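Local coordinates for protein PA0821 (Pseudomonas aeruginosa, PDB 7DRG) that probably acts as the antitoxin (immunity protein) that neutralises a putative VRR-NUC nuclease effector of the type VI secretion system, at residues T225-V230 against N238-L243; G123-D128 against S149-Y154. All coordinates share one frame; numbering follows the deposited sequence.

Interaction 1 (T225-V230 against N238-L243); sequences TRIKTV and NERLAL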
ATOM      1  N   THR B 225     -10.906 -10.669  28.309  1.00 29.64           N
ATOM      2  CA  THR B 225     -12.078  -9.790  28.268  1.00 29.27           C
ATOM      3  C   THR B 225     -11.643  -8.441  27.701  1.00 30.16           C
ATOM      4  O   THR B 225     -11.462  -7.448  28.413  1.00 31.40           O
ATOM      5  CB  THR B 225     -12.693  -9.657  29.653  1.00 33.54           C
ATOM      6  OG1 THR B 225     -12.949 -10.966  30.176  1.00 34.48           O
ATOM      7  CG2 THR B 225     -13.997  -8.881  29.588  1.00 28.73           C
ATOM      8  N   ARG B 226     -11.453  -8.419  26.381  1.00 24.36           N
ATOM      9  CA  ARG B 226     -10.835  -7.291  25.696  1.00 24.46           C
ATOM     10  C   ARG B 226     -11.530  -7.089  24.356  1.00 23.26           C
ATOM     11  O   ARG B 226     -12.442  -7.836  23.995  1.00 22.66           O
ATOM     12  CB  ARG B 226      -9.329  -7.522  25.533  1.00 24.68           C
ATOM     13  CG  ARG B 226      -8.610  -7.586  26.871  1.00 31.27           C
ATOM     14  CD  ARG B 226      -7.116  -7.466  26.757  1.00 43.32           C
ATOM     15  NE  ARG B 226      -6.549  -7.166  28.068  1.00 45.78           N
ATOM     16  CZ  ARG B 226      -5.425  -6.488  28.255  1.00 49.36           C
ATOM     17  NH1 ARG B 226      -4.742  -6.042  27.210  1.00 50.58           N
ATOM     18  NH2 ARG B 226      -4.988  -6.256  29.485  1.00 54.24           N
ATOM     19  N   ILE B 227     -11.108  -6.059  23.611  1.00 21.39           N
ATOM     20  CA  ILE B 227     -11.684  -5.767  22.303  1.00 21.28           C
ATOM     21  C   ILE B 227     -10.593  -5.713  21.241  1.00 22.29           C
ATOM     22  O   ILE B 227      -9.427  -5.416  21.519  1.00 23.65           O
ATOM     23  CB  ILE B 227     -12.487  -4.446  22.281  1.00 19.91           C
ATOM     24  CG1 ILE B 227     -11.590  -3.253  22.627  1.00 24.02           C
ATOM     25  CG2 ILE B 227     -13.694  -4.532  23.207  1.00 20.54           C
ATOM     26  CD1 ILE B 227     -12.279  -1.919  22.455  1.00 24.95           C
ATOM     27  N   LYS B 228     -11.000  -5.992  20.003  1.00 16.88           N
ATOM     28  CA  LYS B 228     -10.076  -5.960  18.877  1.00 17.83           C
ATOM     29  C   LYS B 228      -9.783  -4.534  18.434  1.00 20.12           C
ATOM     30  O   LYS B 228      -8.623  -4.168  18.208  1.00 19.30           O
ATOM     31  CB  LYS B 228     -10.664  -6.760  17.715  1.00 20.41           C
ATOM     32  CG  LYS B 228      -9.827  -6.739  16.442  1.00 22.74           C
ATOM     33  CD  LYS B 228     -10.702  -7.178  15.280  1.00 24.65           C
ATOM     34  CE  LYS B 228     -10.016  -7.001  13.942  1.00 29.13           C
ATOM     35  NZ  LYS B 228     -10.959  -7.318  12.827  1.00 27.50           N
ATOM     36  N   THR B 229     -10.822  -3.721  18.285  1.00 20.50           N
ATOM     37  CA  THR B 229     -10.649  -2.419  17.662  1.00 20.21           C
ATOM     38  C   THR B 229     -11.852  -1.546  17.972  1.00 20.51           C
ATOM     39  O   THR B 229     -12.945  -2.037  18.276  1.00 19.98           O
ATOM     40  CB  THR B 229     -10.484  -2.541  16.141  1.00 22.07           C
ATOM     41  OG1 THR B 229     -10.209  -1.250  15.584  1.00 19.48           O
ATOM     42  CG2 THR B 229     -11.765  -3.083  15.508  1.00 23.83           C
ATOM     43  N   VAL B 230     -11.625  -0.244  17.890  1.00 20.14           N
ATOM     44  CA  VAL B 230     -12.710   0.717  17.789  1.00 19.00           C
ATOM     45  C   VAL B 230     -12.959   0.996  16.311  1.00 20.63           C
ATOM     46  O   VAL B 230     -12.108   0.748  15.453  1.00 19.44           O
ATOM     47  CB  VAL B 230     -12.394   2.014  18.564  1.00 21.26           C
ATOM     48  CG1 VAL B 230     -11.884   1.691  19.961  1.00 22.52           C
ATOM     49  CG2 VAL B 230     -11.369   2.861  17.802  1.00 19.86           C
ATOM     50  N   ASN B 238     -21.398  -4.982  29.350  1.00 26.48           N
ATOM     51  CA  ASN B 238     -21.239  -4.301  30.630  1.00 30.58           C
ATOM     52  C   ASN B 238     -19.916  -4.648  31.300  1.00 23.76           C
ATOM     53  O   ASN B 238     -19.318  -3.793  31.962  1.00 28.62           O
ATOM     54  CB  ASN B 238     -22.411  -4.616  31.556  1.00 25.23           C
ATOM     55  CG  ASN B 238     -23.620  -3.733  31.282  1.00 33.81           C
ATOM     56  OD1 ASN B 238     -23.497  -2.658  30.692  1.00 38.43           O
ATOM     57  ND2 ASN B 238     -24.791  -4.175  31.724  1.00 41.48           N
ATOM     58  N   GLU B 239     -19.420  -5.875  31.124  1.00 29.07           N
ATOM     59  CA  GLU B 239     -18.147  -6.218  31.749  1.00 25.85           C
ATOM     60  C   GLU B 239     -16.996  -5.423  31.135  1.00 33.34           C
ATOM     61  O   GLU B 239     -16.139  -4.901  31.855  1.00 32.95           O
ATOM     62  CB  GLU B 239     -17.876  -7.718  31.656  1.00 34.52           C
ATOM     63  CG  GLU B 239     -16.515  -8.067  32.238  1.00 45.55           C
ATOM     64  CD  GLU B 239     -16.323  -9.542  32.506  1.00 52.42           C
ATOM     65  OE1 GLU B 239     -17.008 -10.364  31.861  1.00 53.43           O
ATOM     66  OE2 GLU B 239     -15.479  -9.872  33.368  1.00 52.88           O
ATOM     67  N   ARG B 240     -16.949  -5.328  29.802  1.00 26.37           N
ATOM     68  CA  ARG B 240     -15.915  -4.518  29.164  1.00 25.35           C
ATOM     69  C   ARG B 240     -16.083  -3.046  29.503  1.00 26.41           C
ATOM     70  O   ARG B 240     -15.095  -2.322  29.679  1.00 30.89           O
ATOM     71  CB  ARG B 240     -15.948  -4.724  27.653  1.00 28.78           C
ATOM     72  CG  ARG B 240     -15.353  -6.046  27.232  1.00 27.59           C
ATOM     73  CD  ARG B 240     -15.692  -6.411  25.789  1.00 23.49           C
ATOM     74  NE  ARG B 240     -14.902  -7.562  25.382  1.00 25.56           N
ATOM     75  CZ  ARG B 240     -15.204  -8.819  25.680  1.00 22.57           C
ATOM     76  NH1 ARG B 240     -16.308  -9.102  26.371  1.00 23.74           N
ATOM     77  NH2 ARG B 240     -14.404  -9.791  25.276  1.00 24.37           N
ATOM     78  N   LEU B 241     -17.331  -2.582  29.590  1.00 30.95           N
ATOM     79  CA  LEU B 241     -17.587  -1.196  29.964  1.00 29.04           C
ATOM     80  C   LEU B 241     -17.036  -0.888  31.351  1.00 28.65           C
ATOM     81  O   LEU B 241     -16.420   0.164  31.563  1.00 33.44           O
ATOM     82  CB  LEU B 241     -19.087  -0.913  29.898  1.00 32.70           C
ATOM     83  CG  LEU B 241     -19.556   0.483  30.298  1.00 29.28           C
ATOM     84  CD1 LEU B 241     -18.903   1.548  29.429  1.00 31.67           C
ATOM     85  CD2 LEU B 241     -21.066   0.560  30.204  1.00 30.73           C
ATOM     86  N   ALA B 242     -17.217  -1.809  32.300  1.00 31.21           N
ATOM     87  CA  ALA B 242     -16.672  -1.611  33.640  1.00 36.73           C
ATOM     88  C   ALA B 242     -15.146  -1.625  33.629  1.00 39.43           C
ATOM     89  O   ALA B 242     -14.510  -0.811  34.309  1.00 40.25           O
ATOM     90  CB  ALA B 242     -17.216  -2.681  34.588  1.00 33.14           C
ATOM     91  N   LEU B 243     -14.541  -2.536  32.860  1.00 34.89           N
ATOM     92  CA  LEU B 243     -13.087  -2.570  32.759  1.00 35.32           C
ATOM     93  C   LEU B 243     -12.525  -1.309  32.114  1.00 36.76           C
ATOM     94  O   LEU B 243     -11.367  -0.964  32.365  1.00 37.55           O
ATOM     95  CB  LEU B 243     -12.636  -3.805  31.974  1.00 36.36           C
ATOM     96  CG  LEU B 243     -12.713  -5.141  32.715  1.00 42.26           C
ATOM     97  CD1 LEU B 243     -12.595  -6.302  31.745  1.00 42.52           C
ATOM     98  CD2 LEU B 243     -11.625  -5.229  33.777  1.00 42.78           C
TER
HETATM   99  O   HOH W   1     -13.151 -11.352  32.658  1.00 33.43           O
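T225 and R240 form the closest backbone approach, their CA atoms 6.6 Å apart, where the irregular segment T225-V230 meets the short helix N238-L243. R240 supplies most of the helix side of the contact, T225 most of the other. In R240, CG stands anti to the carbonyl carbon (chi1 -76°) and the chain then runs extended to NE, which lays the guanidinium beside the peptide of R226. It grips R226 O side-on with two nitrogens: NE donates over 2.8 Å and NH2 over 3.1 Å to R226 O, and the acceptor lies within 1° of the guanidinium plane. The two bonds use the carbonyl differently. NH2 comes in the carbonyl plane on a lone pair, whereas NE sits above that plane, 58° out of it. Two donors converging on one oxygen restrict rotation of the guanidinium about its chain.

T225 lies over one face of this group, its CG2 offset toward the rim, while the CG2 of I227 comes to the edge and meets R240 CD at 3.8 Å. That methyl of T225 serves two further neighbours, touching L243 CD1 at 3.6 Å and E239 CG at 3.7 Å, with both side chains crossing it at about a right angle. On the hydroxyl side, one water joins T225 OG1 to E239 OE2, donating to the carboxylate over 2.8 Å. The guanidinium of R226 points elsewhere and bonds to R301 O.

Strand 233-237 links the two segments, and the side chain of its last residue, N237, accepts from R240 N through OD1, as an N-cap residue does at the start of a helix. The arrangement is thus an N-capped short helix following a strand, tied back to the loop that leads into that strand by an arginine donating through NE and NH2 to one backbone carbonyl oxygen.

Interaction 2 (G123-D128 against S149-Y154); sequences GAWLFD and SVPLLY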
ATOM      1  N   GLY B 123     -19.691  -8.788  -2.582  1.00 21.66           N
ATOM      2  CA  GLY B 123     -20.830  -7.909  -2.713  1.00 23.89           C
ATOM      3  C   GLY B 123     -20.935  -6.998  -1.505  1.00 21.05           C
ATOM      4  O   GLY B 123     -20.439  -7.307  -0.421  1.00 22.32           O
ATOM      5  N   ALA B 124     -21.601  -5.862  -1.714  1.00 16.62           N
ATOM      6  CA  ALA B 124     -21.680  -4.838  -0.679  1.00 16.72           C
ATOM      7  C   ALA B 124     -22.792  -5.081   0.333  1.00 18.46           C
ATOM      8  O   ALA B 124     -22.746  -4.499   1.418  1.00 18.44           O
ATOM      9  CB  ALA B 124     -21.860  -3.460  -1.325  1.00 21.74           C
ATOM     10  N   TRP B 125     -23.769  -5.928   0.016  1.00 17.25           N
ATOM     11  CA  TRP B 125     -24.794  -6.348   0.961  1.00 17.05           C
ATOM     12  C   TRP B 125     -24.404  -7.713   1.510  1.00 19.17           C
ATOM     13  O   TRP B 125     -24.066  -8.616   0.738  1.00 21.64           O
ATOM     14  CB  TRP B 125     -26.167  -6.450   0.296  1.00 18.51           C
ATOM     15  CG  TRP B 125     -26.751  -5.165  -0.225  1.00 16.65           C
ATOM     16  CD1 TRP B 125     -26.621  -4.658  -1.480  1.00 23.07           C
ATOM     17  CD2 TRP B 125     -27.607  -4.260   0.489  1.00 20.84           C
ATOM     18  NE1 TRP B 125     -27.327  -3.482  -1.591  1.00 23.58           N
ATOM     19  CE2 TRP B 125     -27.939  -3.216  -0.396  1.00 21.41           C
ATOM     20  CE3 TRP B 125     -28.111  -4.227   1.790  1.00 19.70           C
ATOM     21  CZ2 TRP B 125     -28.753  -2.148  -0.021  1.00 22.51           C
ATOM     22  CZ3 TRP B 125     -28.925  -3.166   2.164  1.00 23.68           C
ATOM     23  CH2 TRP B 125     -29.237  -2.142   1.257  1.00 25.02           C
ATOM     24  N   LEU B 126     -24.448  -7.860   2.830  1.00 17.18           N
ATOM     25  CA  LEU B 126     -24.005  -9.087   3.481  1.00 15.90           C
ATOM     26  C   LEU B 126     -24.837  -9.332   4.730  1.00 17.39           C
ATOM     27  O   LEU B 126     -25.148  -8.392   5.466  1.00 16.26           O
ATOM     28  CB  LEU B 126     -22.527  -9.001   3.871  1.00 18.02           C
ATOM     29  CG  LEU B 126     -21.986 -10.130   4.749  1.00 20.08           C
ATOM     30  CD1 LEU B 126     -21.705 -11.343   3.889  1.00 22.87           C
ATOM     31  CD2 LEU B 126     -20.744  -9.689   5.520  1.00 24.60           C
ATOM     32  N   PHE B 127     -25.191 -10.595   4.970  1.00 15.78           N
ATOM     33  CA  PHE B 127     -25.723 -11.007   6.266  1.00 16.29           C
ATOM     34  C   PHE B 127     -25.165 -12.398   6.522  1.00 15.45           C
ATOM     35  O   PHE B 127     -25.519 -13.338   5.811  1.00 16.69           O
ATOM     36  CB  PHE B 127     -27.254 -11.005   6.274  1.00 18.11           C
ATOM     37  CG  PHE B 127     -27.866 -11.184   7.639  1.00 15.51           C
ATOM     38  CD1 PHE B 127     -28.140 -12.455   8.134  1.00 18.11           C
ATOM     39  CD2 PHE B 127     -28.204 -10.084   8.418  1.00 17.52           C
ATOM     40  CE1 PHE B 127     -28.729 -12.627   9.379  1.00 21.11           C
ATOM     41  CE2 PHE B 127     -28.808 -10.260   9.672  1.00 16.47           C
ATOM     42  CZ  PHE B 127     -29.053 -11.517  10.150  1.00 17.75           C
ATOM     43  N   ASP B 128     -24.291 -12.523   7.519  1.00 14.73           N
ATOM     44  CA  ASP B 128     -23.490 -13.729   7.706  1.00 15.64           C
ATOM     45  C   ASP B 128     -23.605 -14.186   9.154  1.00 19.67           C
ATOM     46  O   ASP B 128     -23.161 -13.474  10.060  1.00 19.16           O
ATOM     47  CB  ASP B 128     -22.030 -13.433   7.338  1.00 16.76           C
ATOM     48  CG  ASP B 128     -21.134 -14.658   7.362  1.00 32.21           C
ATOM     49  OD1 ASP B 128     -21.540 -15.733   7.842  1.00 37.07           O
ATOM     50  OD2 ASP B 128     -19.991 -14.529   6.880  1.00 37.67           O
ATOM     51  N   SER B 149     -23.689  -5.999   6.267  1.00 16.37           N
ATOM     52  CA  SER B 149     -23.167  -4.794   5.650  1.00 16.39           C
ATOM     53  C   SER B 149     -24.156  -4.223   4.651  1.00 17.07           C
ATOM     54  O   SER B 149     -25.005  -4.931   4.106  1.00 17.72           O
ATOM     55  CB  SER B 149     -21.830  -5.065   4.948  1.00 18.32           C
ATOM     56  OG  SER B 149     -22.029  -5.827   3.765  1.00 19.84           O
ATOM     57  N   VAL B 150     -24.002  -2.926   4.402  1.00 15.97           N
ATOM     58  CA  VAL B 150     -24.726  -2.222   3.346  1.00 16.42           C
ATOM     59  C   VAL B 150     -23.720  -1.444   2.506  1.00 18.29           C
ATOM     60  O   VAL B 150     -22.595  -1.167   2.953  1.00 16.99           O
ATOM     61  CB  VAL B 150     -25.796  -1.267   3.927  1.00 15.88           C
ATOM     62  CG1 VAL B 150     -26.783  -2.016   4.836  1.00 19.27           C
ATOM     63  CG2 VAL B 150     -25.124  -0.095   4.665  1.00 16.92           C
ATOM     64  N   PRO B 151     -24.106  -1.052   1.289  1.00 19.97           N
ATOM     65  CA  PRO B 151     -23.209  -0.251   0.449  1.00 19.17           C
ATOM     66  C   PRO B 151     -23.004   1.146   1.008  1.00 16.43           C
ATOM     67  O   PRO B 151     -23.847   1.688   1.725  1.00 19.34           O
ATOM     68  CB  PRO B 151     -23.937  -0.189  -0.901  1.00 23.26           C
ATOM     69  CG  PRO B 151     -24.947  -1.287  -0.859  1.00 20.09           C
ATOM     70  CD  PRO B 151     -25.318  -1.472   0.566  1.00 22.43           C
ATOM     71  N   LEU B 152     -21.863   1.734   0.651  1.00 20.05           N
ATOM     72  CA  LEU B 152     -21.580   3.104   1.071  1.00 18.41           C
ATOM     73  C   LEU B 152     -22.590   4.085   0.492  1.00 22.37           C
ATOM     74  O   LEU B 152     -22.983   5.047   1.162  1.00 23.13           O
ATOM     75  CB  LEU B 152     -20.160   3.495   0.661  1.00 19.35           C
ATOM     76  CG  LEU B 152     -19.020   2.675   1.268  1.00 23.75           C
ATOM     77  CD1 LEU B 152     -17.679   3.303   0.902  1.00 26.62           C
ATOM     78  CD2 LEU B 152     -19.139   2.571   2.771  1.00 23.38           C
ATOM     79  N   LEU B 153     -23.012   3.871  -0.756  1.00 22.18           N
ATOM     80  CA  LEU B 153     -23.983   4.777  -1.361  1.00 24.40           C
ATOM     81  C   LEU B 153     -25.327   4.675  -0.657  1.00 26.97           C
ATOM     82  O   LEU B 153     -26.014   5.686  -0.472  1.00 27.45           O
ATOM     83  CB  LEU B 153     -24.131   4.483  -2.856  1.00 29.54           C
ATOM     84  CG  LEU B 153     -25.073   5.408  -3.637  1.00 41.03           C
ATOM     85  CD1 LEU B 153     -24.605   6.867  -3.557  1.00 36.89           C
ATOM     86  CD2 LEU B 153     -25.199   4.958  -5.085  1.00 50.64           C
ATOM     87  N   TYR B 154     -25.712   3.467  -0.243  1.00 22.28           N
ATOM     88  CA  TYR B 154     -26.928   3.323   0.547  1.00 23.05           C
ATOM     89  C   TYR B 154     -26.823   4.112   1.845  1.00 24.27           C
ATOM     90  O   TYR B 154     -27.763   4.811   2.243  1.00 26.80           O
ATOM     91  CB  TYR B 154     -27.211   1.842   0.836  1.00 22.57           C
ATOM     92  CG  TYR B 154     -28.557   1.653   1.484  1.00 24.67           C
ATOM     93  CD1 TYR B 154     -29.696   1.490   0.715  1.00 21.84           C
ATOM     94  CD2 TYR B 154     -28.694   1.687   2.865  1.00 21.89           C
ATOM     95  CE1 TYR B 154     -30.931   1.349   1.301  1.00 24.80           C
ATOM     96  CE2 TYR B 154     -29.931   1.552   3.465  1.00 23.83           C
ATOM     97  CZ  TYR B 154     -31.043   1.377   2.676  1.00 23.41           C
ATOM     98  OH  TYR B 154     -32.281   1.246   3.260  1.00 27.88           O
TER
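W125 lies with one indole face against P151 and presents the edge of its six-membered ring to Y154. The proline approach is a CH-pi contact: P151 CD stands 3.5 Å from the centroid of the five-membered ring and only 21° off its normal, so it comes over the face. CG of the same proline reaches the nitrogen side of the indole, close to NE1. V150 extends this layer toward the far end of the ring system, where its CG1 meets W125 CZ3 at 3.6 Å. At the indole edge, CH2 of W125 is directed at the face of Y154, 3.7 Å from Y154 CD1. With planes at 67° and centroids 5.0 Å apart, the pair is an edge-to-face stack. Y154 reaches it with CG anti to the backbone N (chi1 -172°), and its hydroxyl bonds to D161.

The backbones beneath are neighbouring strands of an antiparallel sheet, 126-131 beside 144-151, at the point where the latter gives way to helix 152-157 with P151 at the N-cap position. L126 and S149 form a hydrogen-bonded pair: S149 N donates to L126 O over 2.9 Å, and L126 N returns a longer bond of 3.2 Å to S149 O. A CA-H...O contact from W125 CA to that same S149 O continues the pairing just ahead of the strand.

S149 also uses its hydroxyl across the gap. Its OG lies between the backbone N and the carbonyl carbon and donates to A124 O over 2.8 Å, approaching from above the carbonyl plane. N185 of strand 182-186 bonds to the same OG, giving it a second partner. H72 stacks on W125, and helix 52-69 brings F65 and A69 against the indole.

Interactions 1 and 2 lie on opposite sides of the chain's centre, about 26 Å apart between centres and about 12 Å between nearest atoms, and share no segment. Interaction 2 is nearer the middle, with four of its seven touching residues buried and none exposed; it joins two sheet strands and the start of a helix through backbone pairing and aromatic packing. Interaction 1 is more peripheral, with two of six touching residues exposed, and ties a loop to a short helix through a charged side chain, small apolar contacts and a bridging water. It buries 270 Å², against 380 Å² for interaction 2.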